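Local structure of putative permease protein, ABC transporter (3IS6) at residues 81-89 with 99-107; 192-203 with 217-225. The protein probably takes part in transport across the membrane as an ABC-transporter permease, this chain being a fragment that contains its MacB-like periplasmic core domain. All coordinates share one frame; numbering follows the deposited sequence. Where two conformers were deposited one is given.

In the fold
Both interactions reach the same mixed sheet of the MacB-like fragment, probably periplasmic, but at well separated places: their centres lie 28 Å apart and their nearest atoms about 14 Å apart, so they do not touch. In interaction 1 the loop 99-107, which leads into strand 109-113, folds back on the turn between strand 74-83 and helix 86-90. Interaction 2 follows later in the chain and joins residues 192-203, with the start of helix 196-206, to strand 218-225. Strands 54-70 and 181-186, paired with each other, connect the two neighbourhoods. Asn107, in the loop of interaction 1, packs on Gln243 of the second subunit; no other chain touches the segments of interaction 2.

Interaction 1 of 2, residues 81-89 with 99-107; sequences LLAEPAFLD and VRDSALRDN
Leu104 and Leu88 meet through their CD1 methyls, 3.9 Å apart, in the buried half of this contact. The Leu104 CD1 methyl also lies 3.4 Å from Glu84 O and close to Ala83, while the other branch of Leu88, CD2, rests on Ala103 CB at 3.7 Å. Leu104 is the third residue of a type II turn from Ser102 to Arg105; its positive phi (67°) suits that position, and its side chain points toward residues 81-89. Leu111 of strand 109-113 also touches Ala103 and Leu104. Pro85 spans the two sides, its CG 4.1 Å from Leu104 CB.

The outer side is looser and polar. There Pro85 lies under one face of the Arg105 guanidinium, its CB 3.9 Å from NH1, and that group is tethered by Arg105 NH2 to Asp101 O at 3.0 Å. Arg100, extended with CG anti to its backbone N (chi1 -180°), reaches Asp89: NH2 forms a salt bridge to OD1 at 3.2 Å, nearly in the guanidinium plane but 35° above that of the carboxylate. NH2 also makes a weak bond to Leu88 O, and NH1 binds Val93 O. Methyl packing thus fills the interior, while Arg100 fastens the loop to Asp89 and Arg105 covers Pro85 on the outer side, where solvent probably weakens the ion pair.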
ATOM      1  N   LEU A  81       1.763 -12.934  -4.503  1.00 16.85           N
ATOM      2  CA  LEU A  81       0.450 -12.910  -3.965  1.00 16.55           C
ATOM      3  C   LEU A  81       0.486 -12.581  -2.470  1.00 16.97           C
ATOM      4  O   LEU A  81       1.266 -13.110  -1.746  1.00 17.17           O
ATOM      5  CB  LEU A  81      -0.220 -14.247  -4.192  1.00 16.36           C
ATOM      6  CG  LEU A  81      -1.642 -14.490  -3.718  1.00 15.39           C
ATOM      7  CD1 LEU A  81      -2.605 -13.726  -4.526  1.00 15.45           C
ATOM      8  CD2 LEU A  81      -1.964 -15.909  -3.790  1.00 16.68           C
ATOM      9  N   LEU A  82      -0.399 -11.719  -2.040  1.00 16.63           N
ATOM     10  CA  LEU A  82      -0.484 -11.342  -0.662  1.00 17.64           C
ATOM     11  C   LEU A  82      -1.576 -12.141   0.039  1.00 17.13           C
ATOM     12  O   LEU A  82      -2.672 -12.186  -0.417  1.00 17.98           O
ATOM     13  CB  LEU A  82      -0.767  -9.864  -0.568  1.00 16.84           C
ATOM     14  CG  LEU A  82       0.402  -8.886  -0.617  1.00 19.86           C
ATOM     15  CD1 LEU A  82       1.224  -9.115  -1.760  1.00 21.99           C
ATOM     16  CD2 LEU A  82      -0.063  -7.491  -0.598  1.00 19.88           C
ATOM     17  N   ALA A  83      -1.222 -12.792   1.127  1.00 16.11           N
ATOM     18  CA  ALA A  83      -2.082 -13.732   1.808  1.00 16.18           C
ATOM     19  C   ALA A  83      -1.975 -13.742   3.333  1.00 15.97           C
ATOM     20  O   ALA A  83      -1.077 -13.206   3.887  1.00 15.66           O
ATOM     21  CB  ALA A  83      -1.864 -15.070   1.295  1.00 16.00           C
ATOM     22  N   GLU A  84      -2.960 -14.340   3.964  1.00 15.86           N
ATOM     23  CA  GLU A  84      -3.023 -14.502   5.392  1.00 15.99           C
ATOM     24  C   GLU A  84      -2.464 -15.868   5.779  1.00 16.24           C
ATOM     25  O   GLU A  84      -2.376 -16.732   4.969  1.00 16.05           O
ATOM     26  CB  GLU A  84      -4.448 -14.344   5.899  1.00 15.80           C
ATOM     27  CG  GLU A  84      -5.138 -13.068   5.513  1.00 16.87           C
ATOM     28  CD  GLU A  84      -6.518 -12.926   6.092  1.00 18.65           C
ATOM     29  OE1 GLU A  84      -7.291 -13.874   6.075  1.00 18.25           O
ATOM     30  OE2 GLU A  84      -6.835 -11.857   6.578  1.00 18.03           O
ATOM     31  N   PRO A  85      -2.134 -16.066   7.045  1.00 15.99           N
ATOM     32  CA  PRO A  85      -1.659 -17.362   7.476  1.00 16.04           C
ATOM     33  C   PRO A  85      -2.707 -18.429   7.210  1.00 16.76           C
ATOM     34  O   PRO A  85      -2.374 -19.520   6.931  1.00 16.88           O
ATOM     35  CB  PRO A  85      -1.422 -17.140   8.946  1.00 16.54           C
ATOM     36  CG  PRO A  85      -0.924 -15.785   8.983  1.00 15.92           C
ATOM     37  CD  PRO A  85      -1.702 -15.033   7.984  1.00 16.13           C
ATOM     38  N   ALA A  86      -3.964 -18.056   7.210  1.00 16.50           N
ATOM     39  CA  ALA A  86      -5.032 -18.989   6.968  1.00 16.45           C
ATOM     40  C   ALA A  86      -5.038 -19.541   5.549  1.00 16.45           C
ATOM     41  O   ALA A  86      -5.627 -20.539   5.296  1.00 16.50           O
ATOM     42  CB  ALA A  86      -6.303 -18.389   7.300  1.00 17.02           C
ATOM     43  N   PHE A  87      -4.341 -18.897   4.647  1.00 15.64           N
ATOM     44  CA  PHE A  87      -4.256 -19.349   3.281  1.00 15.83           C
ATOM     45  C   PHE A  87      -3.677 -20.738   3.291  1.00 16.31           C
ATOM     46  O   PHE A  87      -4.064 -21.570   2.564  1.00 16.37           O
ATOM     47  CB  PHE A  87      -3.326 -18.415   2.532  1.00 15.88           C
ATOM     48  CG  PHE A  87      -3.071 -18.778   1.099  1.00 15.00           C
ATOM     49  CD1 PHE A  87      -3.863 -18.294   0.104  1.00 16.84           C
ATOM     50  CD2 PHE A  87      -2.009 -19.523   0.745  1.00 15.15           C
ATOM     51  CE1 PHE A  87      -3.608 -18.589  -1.185  1.00 15.28           C
ATOM     52  CE2 PHE A  87      -1.766 -19.799  -0.544  1.00 14.17           C
ATOM     53  CZ  PHE A  87      -2.565 -19.335  -1.498  1.00 14.99           C
ATOM     54  N   LEU A  88      -2.722 -20.962   4.150  1.00 16.32           N
ATOM     55  CA  LEU A  88      -2.093 -22.242   4.234  1.00 17.11           C
ATOM     56  C   LEU A  88      -3.064 -23.324   4.654  1.00 17.14           C
ATOM     57  O   LEU A  88      -2.984 -24.400   4.180  1.00 17.64           O
ATOM     58  CB  LEU A  88      -0.929 -22.180   5.212  1.00 16.52           C
ATOM     59  CG  LEU A  88       0.450 -21.694   4.798  1.00 18.54           C
ATOM     60  CD1 LEU A  88       0.477 -20.670   3.815  1.00 20.79           C
ATOM     61  CD2 LEU A  88       1.280 -21.311   5.967  1.00 20.06           C
ATOM     62  N   ASP A  89      -3.917 -23.028   5.601  1.00 17.18           N
ATOM     63  CA  ASP A  89      -4.970 -23.926   5.995  1.00 18.29           C
ATOM     64  C   ASP A  89      -6.080 -24.144   4.964  1.00 17.95           C
ATOM     65  O   ASP A  89      -6.405 -25.235   4.625  1.00 18.16           O
ATOM     66  CB  ASP A  89      -5.526 -23.471   7.326  1.00 18.73           C
ATOM     67  CG  ASP A  89      -4.504 -23.618   8.464  1.00 22.11           C
ATOM     68  OD1 ASP A  89      -3.674 -24.518   8.405  1.00 22.92           O
ATOM     69  OD2 ASP A  89      -4.530 -22.824   9.402  1.00 26.60           O
ATOM     70  N   VAL A  99       9.451 -22.780   9.202  1.00 17.87           N
ATOM     71  CA  VAL A  99       8.522 -23.018  10.283  1.00 18.16           C
ATOM     72  C   VAL A  99       7.094 -22.586   9.994  1.00 18.16           C
ATOM     73  O   VAL A  99       6.837 -21.439   9.826  1.00 17.66           O
ATOM     74  CB  VAL A  99       9.006 -22.261  11.507  1.00 18.12           C
ATOM     75  CG1 VAL A  99       8.091 -22.374  12.635  1.00 18.47           C
ATOM     76  CG2 VAL A  99      10.404 -22.661  11.860  1.00 18.65           C
ATOM     77  N   ARG A 100       6.166 -23.528  10.000  1.00 18.53           N
ATOM     78  CA  ARG A 100       4.805 -23.266   9.606  1.00 18.83           C
ATOM     79  C   ARG A 100       4.088 -22.244  10.441  1.00 18.87           C
ATOM     80  O   ARG A 100       3.442 -21.396   9.919  1.00 18.73           O
ATOM     81  CB  ARG A 100       3.983 -24.527   9.556  1.00 19.36           C
ATOM     82  CG  ARG A 100       2.554 -24.281   9.144  1.00 20.74           C
ATOM     83  CD  ARG A 100       1.727 -25.538   9.156  1.00 22.66           C
ATOM     84  NE  ARG A 100       0.400 -25.418   8.581  1.00 22.13           N
ATOM     85  CZ  ARG A 100       0.142 -25.550   7.298  1.00 22.81           C
ATOM     86  NH1 ARG A 100       1.121 -25.770   6.482  1.00 21.91           N
ATOM     87  NH2 ARG A 100      -1.089 -25.452   6.846  1.00 20.51           N
ATOM     88  N   ASP A 101       4.274 -22.276  11.739  1.00 18.24           N
ATOM     89  CA  ASP A 101       3.659 -21.306  12.627  1.00 18.02           C
ATOM     90  C   ASP A 101       4.065 -19.836  12.404  1.00 18.24           C
ATOM     91  O   ASP A 101       3.295 -18.995  12.682  1.00 18.11           O
ATOM     92  CB  ASP A 101       3.797 -21.719  14.081  1.00 18.31           C
ATOM     93  N   SER A 102       5.275 -19.567  11.938  1.00 18.31           N
ATOM     94  CA  SER A 102       5.762 -18.487  11.722  0.50 18.35           C
ATOM     95  C   SER A 102       5.142 -17.851  10.425  1.00 18.38           C
ATOM     96  O   SER A 102       5.496 -16.747  10.189  1.00 18.78           O
ATOM     97  CB  SER A 102       7.285 -18.622  11.764  0.50 18.37           C
ATOM     98  OG  SER A 102       7.923 -17.427  11.333  0.50 18.65           O
ATOM     99  N   ALA A 103       4.713 -18.664   9.487  1.00 18.19           N
ATOM    100  CA  ALA A 103       4.523 -18.245   8.139  1.00 17.65           C
ATOM    101  C   ALA A 103       3.541 -17.117   8.008  1.00 17.41           C
ATOM    102  O   ALA A 103       2.500 -17.120   8.575  1.00 17.09           O
ATOM    103  CB  ALA A 103       4.085 -19.394   7.337  1.00 18.38           C
ATOM    104  N   LEU A 104       3.946 -16.126   7.257  1.00 16.50           N
ATOM    105  CA  LEU A 104       3.105 -15.035   6.841  1.00 16.42           C
ATOM    106  C   LEU A 104       2.673 -14.161   7.983  1.00 16.59           C
ATOM    107  O   LEU A 104       1.696 -13.495   7.873  1.00 16.20           O
ATOM    108  CB  LEU A 104       1.891 -15.535   6.066  1.00 16.06           C
ATOM    109  CG  LEU A 104       2.140 -16.141   4.694  1.00 15.44           C
ATOM    110  CD1 LEU A 104       0.912 -16.758   4.144  1.00 16.27           C
ATOM    111  CD2 LEU A 104       2.712 -15.181   3.761  1.00 13.08           C
ATOM    112  N   ARG A 105       3.400 -14.191   9.084  1.00 17.74           N
ATOM    113  CA  ARG A 105       3.141 -13.273  10.175  1.00 18.36           C
ATOM    114  C   ARG A 105       4.040 -12.043  10.267  1.00 18.83           C
ATOM    115  O   ARG A 105       3.630 -11.051  10.768  1.00 19.58           O
ATOM    116  CB  ARG A 105       3.082 -14.010  11.492  1.00 18.67           C
ATOM    117  CG  ARG A 105       2.147 -15.138  11.454  1.00 18.93           C
ATOM    118  CD  ARG A 105       1.878 -15.721  12.763  1.00 22.71           C
ATOM    119  NE  ARG A 105       0.449 -15.901  12.908  1.00 26.09           N
ATOM    120  CZ  ARG A 105      -0.188 -17.030  12.674  1.00 25.82           C
ATOM    121  NH1 ARG A 105      -1.484 -17.099  12.813  1.00 26.05           N
ATOM    122  NH2 ARG A 105       0.475 -18.086  12.308  1.00 27.43           N
ATOM    123  N   ASP A 106       5.245 -12.113   9.763  1.00 18.83           N
ATOM    124  CA  ASP A 106       6.174 -11.012   9.863  1.00 19.02           C
ATOM    125  C   ASP A 106       6.299 -10.343   8.520  1.00 18.55           C
ATOM    126  O   ASP A 106       6.617 -10.979   7.561  1.00 18.73           O
ATOM    127  CB  ASP A 106       7.520 -11.558  10.277  1.00 18.89           C
ATOM    128  CG  ASP A 106       8.582 -10.504  10.361  1.00 20.79           C
ATOM    129  OD1 ASP A 106       8.496  -9.467   9.720  1.00 22.74           O
ATOM    130  OD2 ASP A 106       9.531 -10.732  11.080  1.00 22.48           O
ATOM    131  N   ASN A 107       6.089  -9.045   8.481  1.00 18.06           N
ATOM    132  CA  ASN A 107       6.049  -8.301   7.251  1.00 18.43           C
ATOM    133  C   ASN A 107       7.353  -8.330   6.485  1.00 18.81           C
ATOM    134  O   ASN A 107       7.360  -8.121   5.318  1.00 19.59           O
ATOM    135  CB  ASN A 107       5.591  -6.870   7.480  1.00 18.12           C
ATOM    136  CG  ASN A 107       4.106  -6.761   7.766  1.00 18.97           C
ATOM    137  OD1 ASN A 107       3.288  -7.304   7.067  1.00 19.05           O
ATOM    138  ND2 ASN A 107       3.767  -6.046   8.794  1.00 15.84           N
TER

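Interaction 2 of 2, residues 192-203 with 217-225; sequences PESLDEALLEMQ and VELHYSLTP
Apolar packing carries most of this contact. Pro192 CB lies 3.8 Å from Leu223 CB and also touches Leu223 O, so the ring sits against the backbone as well as the side chain. The CD1 methyls of Leu195 and Leu223 meet at 3.9 Å, their side chains crossing at a slant. One turn farther along, Leu199 has CG beside its backbone N (chi1 -75°) and sends CD1 down onto the strand, 3.4 Å from Tyr221 O and also close to Ser222 CA and Leu223 CG. Gln203 adds its aliphatic part: CG anti to N (chi1 -177°) carries the extended chain over to Tyr221, where CG comes within 3.9 Å of CE2.

Helix 196-203 packs across a face of the mixed beta-sheet through strand 218-225, at 136° between their directions and with 7.8 Å between the axes. Strand 218-225 pairs with strand 14-23 through the backbones of Glu218, His220, Ser222 and Thr224, while Leu223 reaches on to Val184 and Leu186 of strand 181-186 and Tyr221 to Val43 of helix 43-50.

The clear polar links are made through water, to backbone atoms of Tyr221 and Leu223. One molecule accepts from Leu223 N and donates to both Pro192 O and Asp196 OD1, 2.8 Å from the latter, joining the Asp196 carboxylate and the Pro192 carbonyl, just ahead of the helix, to a strand amide. Asp196 OD1 additionally touches Ser222 CB. A second water donates to Tyr221 O at 2.8 Å and, less closely, to Asp196 O, bridging strand and helix backbones. At the far end the Gln203 amide group lies against Leu219 and His220.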
ATOM      1  N   PRO A 192     -24.911 -22.010   0.325  1.00 20.22           N
ATOM      2  CA  PRO A 192     -24.440 -20.651   0.179  1.00 20.30           C
ATOM      3  C   PRO A 192     -25.585 -19.694   0.064  1.00 20.62           C
ATOM      4  O   PRO A 192     -25.542 -18.627   0.591  1.00 20.43           O
ATOM      5  CB  PRO A 192     -23.639 -20.707  -1.108  1.00 20.06           C
ATOM      6  CG  PRO A 192     -23.569 -22.101  -1.496  1.00 20.09           C
ATOM      7  CD  PRO A 192     -24.080 -22.934  -0.436  1.00 20.01           C
ATOM      8  N   GLU A 193     -26.625 -20.096  -0.628  1.00 20.85           N
ATOM      9  CA  GLU A 193     -27.765 -19.227  -0.852  1.00 21.30           C
ATOM     10  C   GLU A 193     -28.536 -18.872   0.387  1.00 21.24           C
ATOM     11  O   GLU A 193     -29.188 -17.880   0.451  1.00 21.15           O
ATOM     12  CB  GLU A 193     -28.681 -19.792  -1.903  1.00 22.08           C
ATOM     13  CG  GLU A 193     -28.011 -20.035  -3.218  1.00 23.69           C
ATOM     14  CD  GLU A 193     -27.583 -21.445  -3.395  1.00 26.09           C
ATOM     15  OE1 GLU A 193     -27.495 -22.187  -2.413  1.00 25.31           O
ATOM     16  OE2 GLU A 193     -27.327 -21.806  -4.533  1.00 27.53           O
ATOM     17  N   SER A 194     -28.449 -19.706   1.376  1.00 20.68           N
ATOM     18  CA  SER A 194     -29.141 -19.452   2.593  1.00 21.16           C
ATOM     19  C   SER A 194     -28.577 -18.245   3.308  1.00 21.16           C
ATOM     20  O   SER A 194     -29.235 -17.664   4.128  1.00 21.36           O
ATOM     21  CB  SER A 194     -29.126 -20.680   3.478  1.00 20.97           C
ATOM     22  OG  SER A 194     -27.865 -20.927   4.007  1.00 21.23           O
ATOM     23  N   LEU A 195     -27.348 -17.880   2.984  1.00 20.85           N
ATOM     24  CA  LEU A 195     -26.638 -16.835   3.689  1.00 20.77           C
ATOM     25  C   LEU A 195     -26.820 -15.474   3.091  1.00 20.81           C
ATOM     26  O   LEU A 195     -26.234 -14.544   3.535  1.00 20.03           O
ATOM     27  CB  LEU A 195     -25.168 -17.146   3.785  1.00 20.53           C
ATOM     28  CG  LEU A 195     -24.886 -18.413   4.545  1.00 20.80           C
ATOM     29  CD1 LEU A 195     -23.463 -18.605   4.840  1.00 22.52           C
ATOM     30  CD2 LEU A 195     -25.660 -18.418   5.813  1.00 23.74           C
ATOM     31  N   ASP A 196     -27.655 -15.344   2.092  1.00 21.17           N
ATOM     32  CA  ASP A 196     -27.798 -14.049   1.483  1.00 21.77           C
ATOM     33  C   ASP A 196     -28.298 -13.003   2.458  1.00 21.50           C
ATOM     34  O   ASP A 196     -27.812 -11.907   2.471  1.00 21.68           O
ATOM     35  CB  ASP A 196     -28.761 -14.105   0.305  1.00 21.57           C
ATOM     36  CG  ASP A 196     -28.148 -14.701  -0.941  1.00 23.78           C
ATOM     37  OD1 ASP A 196     -26.928 -14.742  -1.058  1.00 24.88           O
ATOM     38  OD2 ASP A 196     -28.906 -15.130  -1.815  1.00 26.36           O
ATOM     39  N   GLU A 197     -29.294 -13.329   3.257  1.00 21.38           N
ATOM     40  CA  GLU A 197     -29.868 -12.362   4.159  1.00 21.47           C
ATOM     41  C   GLU A 197     -28.879 -11.879   5.224  1.00 21.26           C
ATOM     42  O   GLU A 197     -28.768 -10.711   5.496  1.00 20.63           O
ATOM     43  CB  GLU A 197     -31.143 -12.923   4.779  1.00 21.83           C
ATOM     44  CG  GLU A 197     -32.259 -13.158   3.766  1.00 24.33           C
ATOM     45  CD  GLU A 197     -33.611 -13.561   4.374  1.00 27.31           C
ATOM     46  OE1 GLU A 197     -33.663 -14.405   5.284  1.00 27.97           O
ATOM     47  OE2 GLU A 197     -34.627 -13.035   3.913  1.00 28.74           O
ATOM     48  N   ALA A 198     -28.134 -12.797   5.791  1.00 20.98           N
ATOM     49  CA  ALA A 198     -27.114 -12.443   6.750  1.00 20.50           C
ATOM     50  C   ALA A 198     -26.044 -11.581   6.108  1.00 19.71           C
ATOM     51  O   ALA A 198     -25.533 -10.685   6.712  1.00 20.58           O
ATOM     52  CB  ALA A 198     -26.523 -13.647   7.343  1.00 20.70           C
ATOM     53  N   LEU A 199     -25.700 -11.860   4.876  1.00 18.81           N
ATOM     54  CA  LEU A 199     -24.688 -11.066   4.224  1.00 18.55           C
ATOM     55  C   LEU A 199     -25.173  -9.648   4.114  1.00 18.29           C
ATOM     56  O   LEU A 199     -24.452  -8.732   4.316  1.00 18.12           O
ATOM     57  CB  LEU A 199     -24.343 -11.619   2.850  1.00 18.20           C
ATOM     58  CG  LEU A 199     -23.484 -12.869   2.763  1.00 17.85           C
ATOM     59  CD1 LEU A 199     -23.289 -13.306   1.373  1.00 18.84           C
ATOM     60  CD2 LEU A 199     -22.187 -12.706   3.404  1.00 17.10           C
ATOM     61  N   LEU A 200     -26.430  -9.478   3.805  1.00 18.17           N
ATOM     62  CA  LEU A 200     -27.006  -8.162   3.722  1.00 19.35           C
ATOM     63  C   LEU A 200     -26.981  -7.431   5.044  1.00 19.72           C
ATOM     64  O   LEU A 200     -26.763  -6.258   5.086  1.00 19.33           O
ATOM     65  CB  LEU A 200     -28.440  -8.277   3.302  1.00 19.54           C
ATOM     66  CG  LEU A 200     -28.978  -7.356   2.250  1.00 21.65           C
ATOM     67  CD1 LEU A 200     -30.429  -7.196   2.466  1.00 22.03           C
ATOM     68  CD2 LEU A 200     -28.305  -6.054   2.154  1.00 21.49           C
ATOM     69  N   GLU A 201     -27.258  -8.147   6.111  1.00 19.92           N
ATOM     70  CA  GLU A 201     -27.260  -7.557   7.415  1.00 20.92           C
ATOM     71  C   GLU A 201     -25.869  -7.072   7.721  1.00 20.94           C
ATOM     72  O   GLU A 201     -25.671  -5.962   8.093  1.00 21.40           O
ATOM     73  CB  GLU A 201     -27.651  -8.600   8.443  1.00 20.90           C
ATOM     74  CG  GLU A 201     -29.096  -8.911   8.519  1.00 24.03           C
ATOM     75  CD  GLU A 201     -29.378 -10.000   9.542  1.00 27.92           C
ATOM     76  OE1 GLU A 201     -28.899  -9.894  10.691  1.00 29.78           O
ATOM     77  OE2 GLU A 201     -30.034 -10.994   9.189  1.00 29.65           O
HETATM   78  N   MSE A 202     -24.896  -7.909   7.462  1.00 20.83           N
HETATM   79  CA  MSE A 202     -23.525  -7.542   7.645  1.00 21.21           C
HETATM   80  C   MSE A 202     -23.142  -6.337   6.795  1.00 21.11           C
HETATM   81  O   MSE A 202     -22.503  -5.448   7.267  1.00 20.56           O
HETATM   82  CB  MSE A 202     -22.669  -8.736   7.264  1.00 21.10           C
HETATM   83  CG  MSE A 202     -21.183  -8.540   7.336  1.00 21.68           C
HETATM   84 SE   MSE A 202     -20.189  -9.868   6.434  1.00 26.51          SE
HETATM   85  CE  MSE A 202     -20.524  -9.340   4.678  1.00 17.57           C
ATOM     86  N   GLN A 203     -23.572  -6.289   5.551  1.00 21.39           N
ATOM     87  CA  GLN A 203     -23.224  -5.199   4.667  1.00 21.47           C
ATOM     88  C   GLN A 203     -23.731  -3.873   5.181  1.00 21.79           C
ATOM     89  O   GLN A 203     -23.060  -2.896   5.128  1.00 21.67           O
ATOM     90  CB  GLN A 203     -23.804  -5.458   3.294  1.00 21.46           C
ATOM     91  CG  GLN A 203     -23.452  -4.445   2.251  1.00 21.71           C
ATOM     92  CD  GLN A 203     -24.198  -4.633   0.926  1.00 21.85           C
ATOM     93  OE1 GLN A 203     -23.958  -3.948  -0.040  1.00 21.39           O
ATOM     94  NE2 GLN A 203     -25.088  -5.576   0.903  1.00 19.29           N
ATOM     95  N   VAL A 217     -25.785   3.470  -7.358  1.00 23.21           N
ATOM     96  CA  VAL A 217     -25.347   2.094  -7.297  1.00 22.41           C
ATOM     97  C   VAL A 217     -26.020   1.333  -6.182  1.00 22.15           C
ATOM     98  O   VAL A 217     -26.091   1.797  -5.090  1.00 21.87           O
ATOM     99  CB  VAL A 217     -23.876   2.029  -7.077  1.00 22.50           C
ATOM    100  CG1 VAL A 217     -23.456   0.672  -6.720  1.00 21.91           C
ATOM    101  CG2 VAL A 217     -23.148   2.527  -8.239  1.00 22.51           C
ATOM    102  N   GLU A 218     -26.536   0.162  -6.498  1.00 21.45           N
ATOM    103  CA  GLU A 218     -26.964  -0.826  -5.530  1.00 20.83           C
ATOM    104  C   GLU A 218     -26.186  -2.108  -5.748  1.00 20.31           C
ATOM    105  O   GLU A 218     -26.052  -2.557  -6.852  1.00 19.94           O
ATOM    106  CB  GLU A 218     -28.448  -1.133  -5.654  1.00 20.75           C
ATOM    107  N   LEU A 219     -25.672  -2.690  -4.691  1.00 19.53           N
ATOM    108  CA  LEU A 219     -25.053  -3.983  -4.800  1.00 19.82           C
ATOM    109  C   LEU A 219     -25.172  -4.823  -3.572  1.00 19.50           C
ATOM    110  O   LEU A 219     -25.465  -4.337  -2.529  1.00 19.27           O
ATOM    111  CB  LEU A 219     -23.614  -3.856  -5.220  1.00 20.41           C
ATOM    112  CG  LEU A 219     -22.674  -3.068  -4.355  1.00 21.65           C
ATOM    113  CD1 LEU A 219     -22.243  -3.856  -3.182  1.00 23.42           C
ATOM    114  CD2 LEU A 219     -21.508  -2.671  -5.163  1.00 20.71           C
ATOM    115  N   HIS A 220     -24.957  -6.101  -3.734  1.00 18.92           N
ATOM    116  CA  HIS A 220     -24.990  -7.027  -2.648  1.00 19.37           C
ATOM    117  C   HIS A 220     -24.038  -8.182  -2.901  1.00 19.24           C
ATOM    118  O   HIS A 220     -23.669  -8.429  -4.002  1.00 19.07           O
ATOM    119  CB  HIS A 220     -26.392  -7.551  -2.440  1.00 19.79           C
ATOM    120  CG  HIS A 220     -26.916  -8.342  -3.584  1.00 20.11           C
ATOM    121  ND1 HIS A 220     -27.524  -7.765  -4.667  1.00 20.70           N
ATOM    122  CD2 HIS A 220     -26.908  -9.664  -3.821  1.00 20.59           C
ATOM    123  CE1 HIS A 220     -27.875  -8.700  -5.518  1.00 20.26           C
ATOM    124  NE2 HIS A 220     -27.517  -9.862  -5.026  1.00 20.11           N
ATOM    125  N   TYR A 221     -23.683  -8.875  -1.842  1.00 18.96           N
ATOM    126  CA  TYR A 221     -22.759  -9.976  -1.831  1.00 19.43           C
ATOM    127  C   TYR A 221     -23.464 -11.302  -1.814  1.00 20.06           C
ATOM    128  O   TYR A 221     -24.470 -11.452  -1.195  1.00 20.25           O
ATOM    129  CB  TYR A 221     -21.873  -9.900  -0.589  1.00 18.53           C
ATOM    130  CG  TYR A 221     -21.088  -8.637  -0.493  1.00 18.85           C
ATOM    131  CD1 TYR A 221     -20.058  -8.375  -1.356  1.00 19.77           C
ATOM    132  CD2 TYR A 221     -21.389  -7.698   0.434  1.00 20.42           C
ATOM    133  CE1 TYR A 221     -19.369  -7.223  -1.298  1.00 19.98           C
ATOM    134  CE2 TYR A 221     -20.700  -6.555   0.512  1.00 21.36           C
ATOM    135  CZ  TYR A 221     -19.690  -6.308  -0.359  1.00 21.16           C
ATOM    136  OH  TYR A 221     -19.009  -5.144  -0.268  1.00 24.26           O
ATOM    137  N   SER A 222     -22.907 -12.278  -2.482  1.00 20.68           N
ATOM    138  CA  SER A 222     -23.367 -13.623  -2.313  1.00 21.68           C
ATOM    139  C   SER A 222     -22.279 -14.629  -2.515  1.00 21.62           C
ATOM    140  O   SER A 222     -21.419 -14.419  -3.299  1.00 22.13           O
ATOM    141  CB  SER A 222     -24.521 -13.909  -3.241  1.00 21.65           C
ATOM    142  OG  SER A 222     -24.112 -13.874  -4.566  1.00 25.29           O
ATOM    143  N   LEU A 223     -22.354 -15.725  -1.797  1.00 21.58           N
ATOM    144  CA  LEU A 223     -21.420 -16.800  -1.925  1.00 21.16           C
ATOM    145  C   LEU A 223     -21.722 -17.688  -3.110  1.00 21.48           C
ATOM    146  O   LEU A 223     -22.847 -18.045  -3.329  1.00 21.15           O
ATOM    147  CB  LEU A 223     -21.427 -17.632  -0.684  1.00 21.39           C
ATOM    148  CG  LEU A 223     -21.222 -16.900   0.615  1.00 22.55           C
ATOM    149  CD1 LEU A 223     -21.254 -17.836   1.681  1.00 24.62           C
ATOM    150  CD2 LEU A 223     -19.942 -16.191   0.646  1.00 23.67           C
ATOM    151  N   THR A 224     -20.691 -18.038  -3.853  1.00 20.75           N
ATOM    152  CA  THR A 224     -20.772 -18.946  -4.972  1.00 22.03           C
ATOM    153  C   THR A 224     -19.691 -20.007  -4.853  1.00 20.61           C
ATOM    154  O   THR A 224     -18.621 -19.704  -4.489  1.00 21.00           O
ATOM    155  CB  THR A 224     -20.622 -18.189  -6.288  1.00 22.23           C
ATOM    156  OG1 THR A 224     -21.366 -18.838  -7.291  1.00 23.62           O
ATOM    157  CG2 THR A 224     -19.222 -18.188  -6.743  1.00 23.63           C
ATOM    158  N   PRO A 225     -19.974 -21.243  -5.203  1.00 20.48           N
ATOM    159  CA  PRO A 225     -19.010 -22.314  -5.041  1.00 20.04           C
ATOM    160  C   PRO A 225     -17.762 -22.048  -5.846  1.00 19.97           C
ATOM    161  O   PRO A 225     -17.853 -21.512  -6.897  1.00 19.98           O
ATOM    162  CB  PRO A 225     -19.742 -23.502  -5.635  1.00 20.18           C
ATOM    163  CG  PRO A 225     -21.094 -23.193  -5.494  1.00 20.98           C
ATOM    164  CD  PRO A 225     -21.212 -21.765  -5.768  1.00 19.99           C
TER
HETATM  165  O   HOH W   1     -24.674 -16.340  -0.424  1.00 23.25           O
HETATM  166  O   HOH W   2     -26.699 -10.370   0.071  1.00 18.05           O